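Local coordinates for Thg1-like uncharacterized protein (Bacillus thuringiensis, PDB 4KGM) that probably adds nucleotides to the 5' end of tRNA in the 3'-to-5' direction, as a Thg1-like relative of tRNA(His) guanylyltransferase with a polymerase-palm-like catalytic domain, at residues P24-I29 against Q133-D138; T56-A61 against W217-E222; S78-N83 against N142-R147. One frame throughout, in Å; residues are numbered along the deposited sequence.

Contact 1 of 3, residues P24-I29 against Q133-D138; sequences PVIVRI and QVLPQD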
loop_
_atom_site.group_PDB
_atom_site.type_symbol
_atom_site.label_atom_id
_atom_site.label_comp_id
_atom_site.label_asym_id
_atom_site.label_seq_id
_atom_site.Cartn_x
_atom_site.Cartn_y
_atom_site.Cartn_z
ATOM N N PRO A 24 13.915 -2.254 -11.745
ATOM C CA PRO A 24 13.855 -0.892 -12.290
ATOM C C PRO A 24 12.818 -0.006 -11.607
ATOM O O PRO A 24 11.678 -0.425 -11.408
ATOM C CB PRO A 24 13.454 -1.122 -13.748
ATOM C CG PRO A 24 14.011 -2.456 -14.074
ATOM C CD PRO A 24 13.891 -3.270 -12.814
ATOM N N VAL A 25 13.227 1.209 -11.252
ATOM C CA VAL A 25 12.323 2.197 -10.671
ATOM C C VAL A 25 12.167 3.395 -11.607
ATOM O O VAL A 25 13.152 3.920 -12.127
ATOM C CB VAL A 25 12.825 2.684 -9.293
ATOM C CG1 VAL A 25 12.065 3.925 -8.849
ATOM C CG2 VAL A 25 12.697 1.575 -8.259
ATOM N N ILE A 26 10.925 3.814 -11.824
ATOM C CA ILE A 26 10.643 4.987 -12.638
ATOM C C ILE A 26 10.012 6.092 -11.797
ATOM O O ILE A 26 9.038 5.857 -11.078
ATOM C CB ILE A 26 9.699 4.648 -13.808
ATOM C CG1 ILE A 26 10.384 3.697 -14.789
ATOM C CG2 ILE A 26 9.262 5.916 -14.525
ATOM C CD1 ILE A 26 11.559 4.312 -15.507
ATOM N N VAL A 27 10.576 7.293 -11.887
ATOM C CA VAL A 27 10.014 8.461 -11.221
ATOM C C VAL A 27 9.595 9.505 -12.250
ATOM O O VAL A 27 10.408 9.933 -13.071
ATOM C CB VAL A 27 11.029 9.107 -10.265
ATOM C CG1 VAL A 27 10.431 10.352 -9.621
ATOM C CG2 VAL A 27 11.470 8.111 -9.203
ATOM N N ARG A 28 8.329 9.909 -12.216
ATOM C CA ARG A 28 7.866 10.977 -13.096
ATOM C C ARG A 28 7.485 12.238 -12.320
ATOM O O ARG A 28 6.768 12.181 -11.320
ATOM C CB ARG A 28 6.708 10.523 -13.999
ATOM C CG ARG A 28 6.351 11.558 -15.071
ATOM C CD ARG A 28 5.476 10.994 -16.188
ATOM N NE ARG A 28 4.115 10.701 -15.746
ATOM C CZ ARG A 28 3.609 9.476 -15.649
ATOM N NH1 ARG A 28 4.348 8.423 -15.973
ATOM N NH2 ARG A 28 2.359 9.302 -15.236
ATOM N N ILE A 29 7.988 13.370 -12.785
ATOM C CA ILE A 29 7.691 14.657 -12.184
ATOM C C ILE A 29 6.956 15.511 -13.208
ATOM O O ILE A 29 7.417 15.666 -14.322
ATOM C CB ILE A 29 8.991 15.350 -11.730
ATOM C CG1 ILE A 29 9.590 14.614 -10.544
ATOM C CG2 ILE A 29 8.745 16.794 -11.353
ATOM C CD1 ILE A 29 11.091 14.701 -10.478
ATOM N N GLN A 133 7.342 4.294 -9.067
ATOM C CA GLN A 133 6.814 2.970 -9.362
ATOM C C GLN A 133 7.946 2.034 -9.754
ATOM O O GLN A 133 9.091 2.463 -9.907
ATOM C CB GLN A 133 5.812 3.044 -10.514
ATOM C CG GLN A 133 6.462 3.223 -11.874
ATOM C CD GLN A 133 5.451 3.481 -12.974
ATOM O OE1 GLN A 133 4.714 4.466 -12.936
ATOM N NE2 GLN A 133 5.411 2.594 -13.960
ATOM N N VAL A 134 7.621 0.755 -9.919
ATOM C CA VAL A 134 8.581 -0.206 -10.445
ATOM C C VAL A 134 8.119 -0.728 -11.801
ATOM O O VAL A 134 6.942 -0.631 -12.153
ATOM C CB VAL A 134 8.801 -1.399 -9.487
ATOM C CG1 VAL A 134 9.409 -0.927 -8.171
ATOM C CG2 VAL A 134 7.494 -2.138 -9.250
ATOM N N LEU A 135 9.060 -1.277 -12.560
ATOM C CA LEU A 135 8.763 -1.862 -13.857
ATOM C C LEU A 135 9.613 -3.100 -14.068
ATOM O O LEU A 135 10.770 -3.139 -13.655
ATOM C CB LEU A 135 9.046 -0.863 -14.981
ATOM C CG LEU A 135 8.017 0.231 -15.263
ATOM C CD1 LEU A 135 8.478 1.079 -16.431
ATOM C CD2 LEU A 135 6.664 -0.379 -15.558
ATOM N N PRO A 136 9.038 -4.125 -14.708
ATOM C CA PRO A 136 9.857 -5.266 -15.126
ATOM C C PRO A 136 10.857 -4.821 -16.187
ATOM O O PRO A 136 10.600 -3.847 -16.895
ATOM C CB PRO A 136 8.833 -6.244 -15.713
ATOM C CG PRO A 136 7.623 -5.425 -16.005
ATOM C CD PRO A 136 7.610 -4.317 -15.006
ATOM N N GLN A 137 11.982 -5.523 -16.284
ATOM C CA GLN A 137 13.057 -5.150 -17.199
ATOM C C GLN A 137 12.617 -5.020 -18.658
ATOM O O GLN A 137 13.084 -4.135 -19.375
ATOM C CB GLN A 137 14.218 -6.141 -17.091
ATOM C CG GLN A 137 15.036 -6.008 -15.816
ATOM C CD GLN A 137 16.141 -7.045 -15.724
ATOM O OE1 GLN A 137 15.878 -8.247 -15.701
ATOM N NE2 GLN A 137 17.385 -6.583 -15.676
ATOM N N ASP A 138 11.718 -5.895 -19.097
ATOM C CA ASP A 138 11.277 -5.874 -20.489
ATOM C C ASP A 138 10.112 -4.912 -20.727
ATOM O O ASP A 138 9.360 -5.059 -21.692
ATOM C CB ASP A 138 10.938 -7.285 -20.991
ATOM C CG ASP A 138 9.787 -7.931 -20.232
ATOM O OD1 ASP A 138 9.513 -9.122 -20.487
ATOM O OD2 ASP A 138 9.161 -7.268 -19.377
HETATM O O HOH W 1 3.811 5.760 -15.261
#
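Ile26 pairs with Gln133, and Pro24 bonds to Leu135 just past the strand ends, where strands 25-31 and 128-134 run antiparallel at one margin of the palm-like sheet. Two backbone bonds of ordinary length fix the register: Leu135 N to Pro24 O at 3.0 Å and Ile26 N to Gln133 O at 3.0 Å. The second donor stands above the carbonyl plane, 35° out of it. Gln133 N returns a weak bond to Ile26 O, making Ile26 and Gln133 a hydrogen-bonded pair, whereas Val25 and Val134 form the adjacent non-hydrogen-bonded pair.

The side chains sort by face. Val25 CG2 meets Val134 CG1 at 4.1 Å on one of them. On the other, Ile26 carries CG1 beside its backbone N (chi1 -66°), and from there CG1 touches Leu135 CD1 at 3.6 Å, while Ile26 CB lies against Gln133 CG. Beyond the last bridge, the Pro24 ring lies against the Leu135 carbonyl, with CD 3.2 Å from Leu135 O, and the aliphatic part of Gln137 crosses the ring at about a right angle.

Farther out, Tyr143 of helix 140-160 covers Ile26 and Leu135. Strand 76-81 continues the sheet through backbone bonds between Val25 and Ile81 and between Val27 and Ile79. Arg28 NH2 forms a salt bridge with Glu12 of the second subunit. A water in the plane of the guanidinium, at its edge, accepts from Arg28 NH1 at 2.8 Å and donates to Gln133 OE1 at 2.8 Å.

Contact 2 of 3, residues T56-A61 against W217-E222; sequences TCKYLA and WSVDHE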
loop_
_atom_site.group_PDB
_atom_site.type_symbol
_atom_site.label_atom_id
_atom_site.label_comp_id
_atom_site.label_asym_id
_atom_site.label_seq_id
_atom_site.Cartn_x
_atom_site.Cartn_y
_atom_site.Cartn_z
ATOM N N THR A 56 17.352 21.263 -14.894
ATOM C CA THR A 56 16.683 20.562 -13.810
ATOM C C THR A 56 16.953 19.067 -13.927
ATOM O O THR A 56 17.269 18.402 -12.939
ATOM C CB THR A 56 15.165 20.820 -13.829
ATOM O OG1 THR A 56 14.916 22.220 -13.648
ATOM C CG2 THR A 56 14.474 20.045 -12.721
ATOM N N CYS A 57 16.843 18.553 -15.148
ATOM C CA CYS A 57 17.095 17.143 -15.425
ATOM C C CYS A 57 18.507 16.718 -15.040
ATOM O O CYS A 57 18.717 15.605 -14.565
ATOM C CB CYS A 57 16.851 16.838 -16.901
ATOM S SG CYS A 57 15.117 16.833 -17.384
ATOM N N LYS A 58 19.472 17.606 -15.255
ATOM C CA LYS A 58 20.851 17.332 -14.870
ATOM C C LYS A 58 20.960 17.269 -13.355
ATOM O O LYS A 58 21.536 16.335 -12.800
ATOM C CB LYS A 58 21.792 18.411 -15.410
ATOM C CG LYS A 58 21.912 18.457 -16.927
ATOM C CD LYS A 58 22.901 19.532 -17.354
ATOM C CE LYS A 58 23.082 19.569 -18.861
ATOM N NZ LYS A 58 24.107 20.574 -19.264
ATOM N N TYR A 59 20.391 18.275 -12.697
ATOM C CA TYR A 59 20.413 18.387 -11.243
ATOM C C TYR A 59 19.813 17.155 -10.569
ATOM O O TYR A 59 20.288 16.718 -9.521
ATOM C CB TYR A 59 19.658 19.648 -10.816
ATOM C CG TYR A 59 19.671 19.931 -9.331
ATOM C CD1 TYR A 59 20.834 20.338 -8.691
ATOM C CD2 TYR A 59 18.513 19.812 -8.573
ATOM C CE1 TYR A 59 20.845 20.607 -7.335
ATOM C CE2 TYR A 59 18.514 20.079 -7.216
ATOM C CZ TYR A 59 19.682 20.477 -6.603
ATOM O OH TYR A 59 19.687 20.745 -5.252
ATOM N N LEU A 60 18.772 16.599 -11.181
ATOM C CA LEU A 60 18.112 15.410 -10.655
ATOM C C LEU A 60 19.009 14.182 -10.770
ATOM O O LEU A 60 19.194 13.443 -9.803
ATOM C CB LEU A 60 16.790 15.162 -11.386
ATOM C CG LEU A 60 15.641 16.119 -11.062
ATOM C CD1 LEU A 60 14.514 15.964 -12.068
ATOM C CD2 LEU A 60 15.133 15.877 -9.650
ATOM N N ALA A 61 19.567 13.975 -11.958
ATOM C CA ALA A 61 20.403 12.812 -12.223
ATOM C C ALA A 61 21.671 12.820 -11.376
ATOM O O ALA A 61 22.191 11.765 -11.015
ATOM C CB ALA A 61 20.750 12.738 -13.701
ATOM N N TRP A 217 26.612 14.652 -16.923
ATOM C CA TRP A 217 25.287 14.508 -17.507
ATOM C C TRP A 217 25.090 15.569 -18.581
ATOM O O TRP A 217 25.332 16.753 -18.346
ATOM C CB TRP A 217 24.207 14.625 -16.430
ATOM C CG TRP A 217 24.281 13.542 -15.398
ATOM C CD1 TRP A 217 24.962 13.581 -14.217
ATOM C CD2 TRP A 217 23.658 12.253 -15.458
ATOM N NE1 TRP A 217 24.799 12.400 -13.534
ATOM C CE2 TRP A 217 24.002 11.567 -14.276
ATOM C CE3 TRP A 217 22.838 11.615 -16.394
ATOM C CZ2 TRP A 217 23.557 10.275 -14.006
ATOM C CZ3 TRP A 217 22.398 10.332 -16.125
ATOM C CH2 TRP A 217 22.758 9.675 -14.940
ATOM N N SER A 218 24.656 15.142 -19.761
ATOM C CA SER A 218 24.524 16.051 -20.892
ATOM C C SER A 218 23.221 15.833 -21.646
ATOM O O SER A 218 22.628 14.757 -21.583
ATOM C CB SER A 218 25.705 15.885 -21.850
ATOM O OG SER A 218 26.940 16.074 -21.179
ATOM N N VAL A 219 22.782 16.861 -22.361
ATOM C CA VAL A 219 21.600 16.753 -23.202
ATOM C C VAL A 219 21.987 16.127 -24.533
ATOM O O VAL A 219 22.879 16.621 -25.224
ATOM C CB VAL A 219 20.966 18.130 -23.467
ATOM C CG1 VAL A 219 19.720 17.981 -24.328
ATOM C CG2 VAL A 219 20.639 18.829 -22.159
ATOM N N ASP A 220 21.326 15.030 -24.886
ATOM C CA ASP A 220 21.569 14.386 -26.169
ATOM C C ASP A 220 20.494 14.785 -27.171
ATOM O O ASP A 220 19.375 14.274 -27.130
ATOM C CB ASP A 220 21.611 12.865 -26.020
ATOM C CG ASP A 220 21.927 12.161 -27.327
ATOM O OD1 ASP A 220 22.727 12.706 -28.118
ATOM O OD2 ASP A 220 21.373 11.067 -27.568
ATOM N N HIS A 221 20.838 15.705 -28.067
ATOM C CA HIS A 221 19.898 16.165 -29.084
ATOM C C HIS A 221 19.811 15.169 -30.237
ATOM O O HIS A 221 18.983 15.313 -31.136
ATOM C CB HIS A 221 20.288 17.554 -29.590
ATOM C CG HIS A 221 20.221 18.617 -28.538
ATOM N ND1 HIS A 221 19.039 19.216 -28.160
ATOM C CD2 HIS A 221 21.189 19.183 -27.779
ATOM C CE1 HIS A 221 19.281 20.107 -27.215
ATOM N NE2 HIS A 221 20.578 20.106 -26.966
ATOM N N GLU A 222 20.673 14.158 -30.196
ATOM C CA GLU A 222 20.618 13.064 -31.154
ATOM C C GLU A 222 19.891 11.875 -30.531
ATOM O O GLU A 222 20.098 10.729 -30.932
ATOM C CB GLU A 222 22.026 12.656 -31.590
HETATM O O HOH W 2 23.937 19.403 -22.162
#
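With chi1 at -63°, CG beside the backbone N, Trp217 lays its indole over Ala61, and Lys58, whose chain is extended beyond CG, passes the carbonyl oxygen of Trp217. The contact with Ala61 is a CH-pi interaction: Ala61 CB lies 3.4 Å from the centroid of the six-membered ring of Trp217, only 10° off the ring normal. The methyl is thus over the face, and the indole also lies close to the helix backbone, with Trp217 CZ2 3.6 Å from Ala61 O.

Lys58 makes its closest approach through CE, 3.6 Å from Trp217 O. The same methylene meets Val219 CG2 at 4.2 Å, the two side chains crossing nearly at right angles. No direct hydrogen bond joins the segments; instead a water accepts from both Lys58 NZ, at 3.1 Å, and Val219 N, at 2.8 Å. Glu55 is a long, weak ion-pair partner of the ammonium.

These contacts place helix 47-63 against 215-220, an outermost strand of the sheet within the chain; the short segment axes come to 8.5 Å, their directions 140° apart. Val219 also rests on Ile200 and Ile202 of strand 200-206, Ala61 touches Val70 of strand 67-73, and Leu60 reaches Met107 of helix 97-119.

Contact 3 of 3, residues S78-N83 against N142-R147; sequences SILITN and NYFIWR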
loop_
_atom_site.group_PDB
_atom_site.type_symbol
_atom_site.label_atom_id
_atom_site.label_comp_id
_atom_site.label_asym_id
_atom_site.label_seq_id
_atom_site.Cartn_x
_atom_site.Cartn_y
_atom_site.Cartn_z
ATOM N N SER A 78 10.699 12.202 -16.581
ATOM C CA SER A 78 10.769 10.802 -16.179
ATOM C C SER A 78 12.208 10.404 -15.881
ATOM O O SER A 78 13.119 10.732 -16.639
ATOM C CB SER A 78 10.185 9.890 -17.259
ATOM O OG SER A 78 8.780 10.036 -17.350
ATOM N N ILE A 79 12.405 9.698 -14.772
ATOM C CA ILE A 79 13.739 9.278 -14.361
ATOM C C ILE A 79 13.809 7.767 -14.157
ATOM O O ILE A 79 13.009 7.196 -13.412
ATOM C CB ILE A 79 14.163 9.976 -13.058
ATOM C CG1 ILE A 79 13.983 11.491 -13.186
ATOM C CG2 ILE A 79 15.601 9.618 -12.703
ATOM C CD1 ILE A 79 14.067 12.232 -11.872
ATOM N N LEU A 80 14.760 7.123 -14.829
ATOM C CA LEU A 80 14.984 5.691 -14.659
ATOM C C LEU A 80 16.027 5.432 -13.583
ATOM O O LEU A 80 17.178 5.854 -13.705
ATOM C CB LEU A 80 15.429 5.044 -15.972
ATOM C CG LEU A 80 16.010 3.631 -15.843
ATOM C CD1 LEU A 80 14.968 2.650 -15.322
ATOM C CD2 LEU A 80 16.586 3.150 -17.163
ATOM N N ILE A 81 15.617 4.732 -12.530
ATOM C CA ILE A 81 16.522 4.389 -11.440
ATOM C C ILE A 81 16.693 2.877 -11.342
ATOM O O ILE A 81 15.711 2.133 -11.330
ATOM C CB ILE A 81 16.001 4.914 -10.090
ATOM C CG1 ILE A 81 15.564 6.376 -10.214
ATOM C CG2 ILE A 81 17.062 4.762 -9.015
ATOM C CD1 ILE A 81 14.941 6.929 -8.953
ATOM N N THR A 82 17.941 2.427 -11.287
ATOM C CA THR A 82 18.232 1.013 -11.083
ATOM C C THR A 82 19.020 0.835 -9.794
ATOM O O THR A 82 19.851 1.674 -9.448
ATOM C CB THR A 82 19.032 0.408 -12.255
ATOM O OG1 THR A 82 20.324 1.023 -12.326
ATOM C CG2 THR A 82 18.295 0.612 -13.569
ATOM N N ASN A 83 18.758 -0.259 -9.085
ATOM C CA ASN A 83 19.411 -0.516 -7.807
ATOM C C ASN A 83 19.983 -1.927 -7.714
ATOM O O ASN A 83 20.081 -2.492 -6.626
ATOM C CB ASN A 83 18.433 -0.278 -6.657
ATOM C CG ASN A 83 17.153 -1.077 -6.812
ATOM O OD1 ASN A 83 17.022 -1.891 -7.729
ATOM N ND2 ASN A 83 16.199 -0.849 -5.914
ATOM N N ASN A 142 9.692 0.039 -23.246
ATOM C CA ASN A 142 8.291 0.298 -23.560
ATOM C C ASN A 142 7.714 1.500 -22.811
ATOM O O ASN A 142 6.763 2.126 -23.277
ATOM C CB ASN A 142 7.439 -0.948 -23.302
ATOM C CG ASN A 142 7.661 -2.035 -24.338
ATOM O OD1 ASN A 142 8.150 -3.118 -24.022
ATOM N ND2 ASN A 142 7.295 -1.752 -25.581
ATOM N N TYR A 143 8.285 1.824 -21.654
ATOM C CA TYR A 143 7.837 2.991 -20.900
ATOM C C TYR A 143 8.191 4.287 -21.621
ATOM O O TYR A 143 7.342 5.160 -21.801
ATOM C CB TYR A 143 8.428 3.019 -19.486
ATOM C CG TYR A 143 8.142 4.322 -18.769
ATOM C CD1 TYR A 143 6.907 4.554 -18.180
ATOM C CD2 TYR A 143 9.099 5.329 -18.704
ATOM C CE1 TYR A 143 6.635 5.746 -17.537
ATOM C CE2 TYR A 143 8.834 6.523 -18.066
ATOM C CZ TYR A 143 7.602 6.726 -17.485
ATOM O OH TYR A 143 7.335 7.915 -16.845
ATOM N N PHE A 144 9.454 4.412 -22.014
ATOM C CA PHE A 144 9.924 5.608 -22.699
ATOM C C PHE A 144 9.344 5.710 -24.109
ATOM O O PHE A 144 9.096 6.809 -24.606
ATOM C CB PHE A 144 11.453 5.645 -22.726
ATOM C CG PHE A 144 12.076 5.742 -21.362
ATOM C CD1 PHE A 144 12.116 6.953 -20.690
ATOM C CD2 PHE A 144 12.616 4.622 -20.750
ATOM C CE1 PHE A 144 12.685 7.046 -19.431
ATOM C CE2 PHE A 144 13.187 4.708 -19.492
ATOM C CZ PHE A 144 13.223 5.922 -18.831
ATOM N N ILE A 145 9.129 4.561 -24.745
ATOM C CA ILE A 145 8.436 4.516 -26.028
ATOM C C ILE A 145 7.029 5.076 -25.858
ATOM O O ILE A 145 6.532 5.818 -26.707
ATOM C CB ILE A 145 8.353 3.077 -26.578
ATOM C CG1 ILE A 145 9.743 2.573 -26.965
ATOM C CG2 ILE A 145 7.426 3.010 -27.783
ATOM C CD1 ILE A 145 9.782 1.107 -27.334
ATOM N N TRP A 146 6.397 4.722 -24.743
ATOM C CA TRP A 146 5.068 5.218 -24.417
ATOM C C TRP A 146 5.106 6.719 -24.163
ATOM O O TRP A 146 4.160 7.438 -24.484
ATOM C CB TRP A 146 4.524 4.482 -23.193
ATOM C CG TRP A 146 3.210 4.987 -22.689
ATOM C CD1 TRP A 146 2.065 5.158 -23.411
ATOM C CD2 TRP A 146 2.894 5.353 -21.342
ATOM N NE1 TRP A 146 1.059 5.624 -22.599
ATOM C CE2 TRP A 146 1.542 5.750 -21.323
ATOM C CE3 TRP A 146 3.625 5.388 -20.149
ATOM C CZ2 TRP A 146 0.905 6.179 -20.159
ATOM C CZ3 TRP A 146 2.990 5.815 -18.994
ATOM C CH2 TRP A 146 1.643 6.205 -19.008
ATOM N N ARG A 147 6.212 7.188 -23.595
ATOM C CA ARG A 147 6.377 8.605 -23.294
ATOM C C ARG A 147 6.694 9.423 -24.543
ATOM O O ARG A 147 6.252 10.565 -24.672
ATOM C CB ARG A 147 7.463 8.805 -22.237
ATOM C CG ARG A 147 7.089 8.299 -20.849
ATOM C CD ARG A 147 6.060 9.200 -20.185
ATOM N NE ARG A 147 4.686 8.789 -20.456
ATOM C CZ ARG A 147 3.620 9.543 -20.212
ATOM N NH1 ARG A 147 3.768 10.758 -19.703
ATOM N NH2 ARG A 147 2.405 9.088 -20.485
#
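Phe144 presents its ring edge to Leu80, with CZ 3.7 Å from Leu80 CB and the CB near the ring plane. This is helix-on-sheet packing in the palm-like domain: helix 140-160 runs alongside strand 76-81 in the opposite direction, the short segment axes at 173° and 10.8 Å at closest approach. Tyr143 and Phe144 of the helix bridge the gap to Ser78 and Leu80 of the strand.

Tyr143 and Phe144 leave the helix with different first torsions. Tyr143 has CG opposite its backbone N (chi1 171°), which sends the phenol toward the strand, while Phe144 keeps CG beside the N (chi1 -64°). The two rings also meet, Tyr143 CD2 lying 3.8 Å above the centre of the Phe144 face. Arg147 CG covers part of one face of the tyrosine ring, offset toward the rim. The guanidinium has its strongest polar partner in Glu76, through a salt bridge from NH1.

Around this core, Phe144 also packs on Leu69 and Tyr71 of strand 67-73 and on Val233 of helix 231-237. The buried phenol is gripped twice: Arg28 NH1 bonds to Tyr143 OH, and Ser78 OG lies 2.6 Å from Tyr143 OH in a hydrogen bond at the ring edge.

Overall arrangement
All three contacts reach the same antiparallel sheet. Contacts 1 and 3 are closest, their centres about 6 Å apart: strands 25-31 and 76-81 are neighbours, and helix 140-160 follows strand 128-134 in the chain. The centre of contact 2 is about 18 Å from that of contact 1 and about 14 Å from that of contact 3; Leu60 CD1 joins it to them, packing on Ile29 CD1 (4.0 Å) and Ile79 CD1 (3.8 Å). Strand 25-31 ends in Asp30 and Gly31; Asp30 and Asp75 bind both magnesium ions, Gly31 one of them, beside the ATP. The nearest atoms of the Arg147 side chain and a magnesium ion are about 7 Å apart, those of Val219 and ATP about 13 Å.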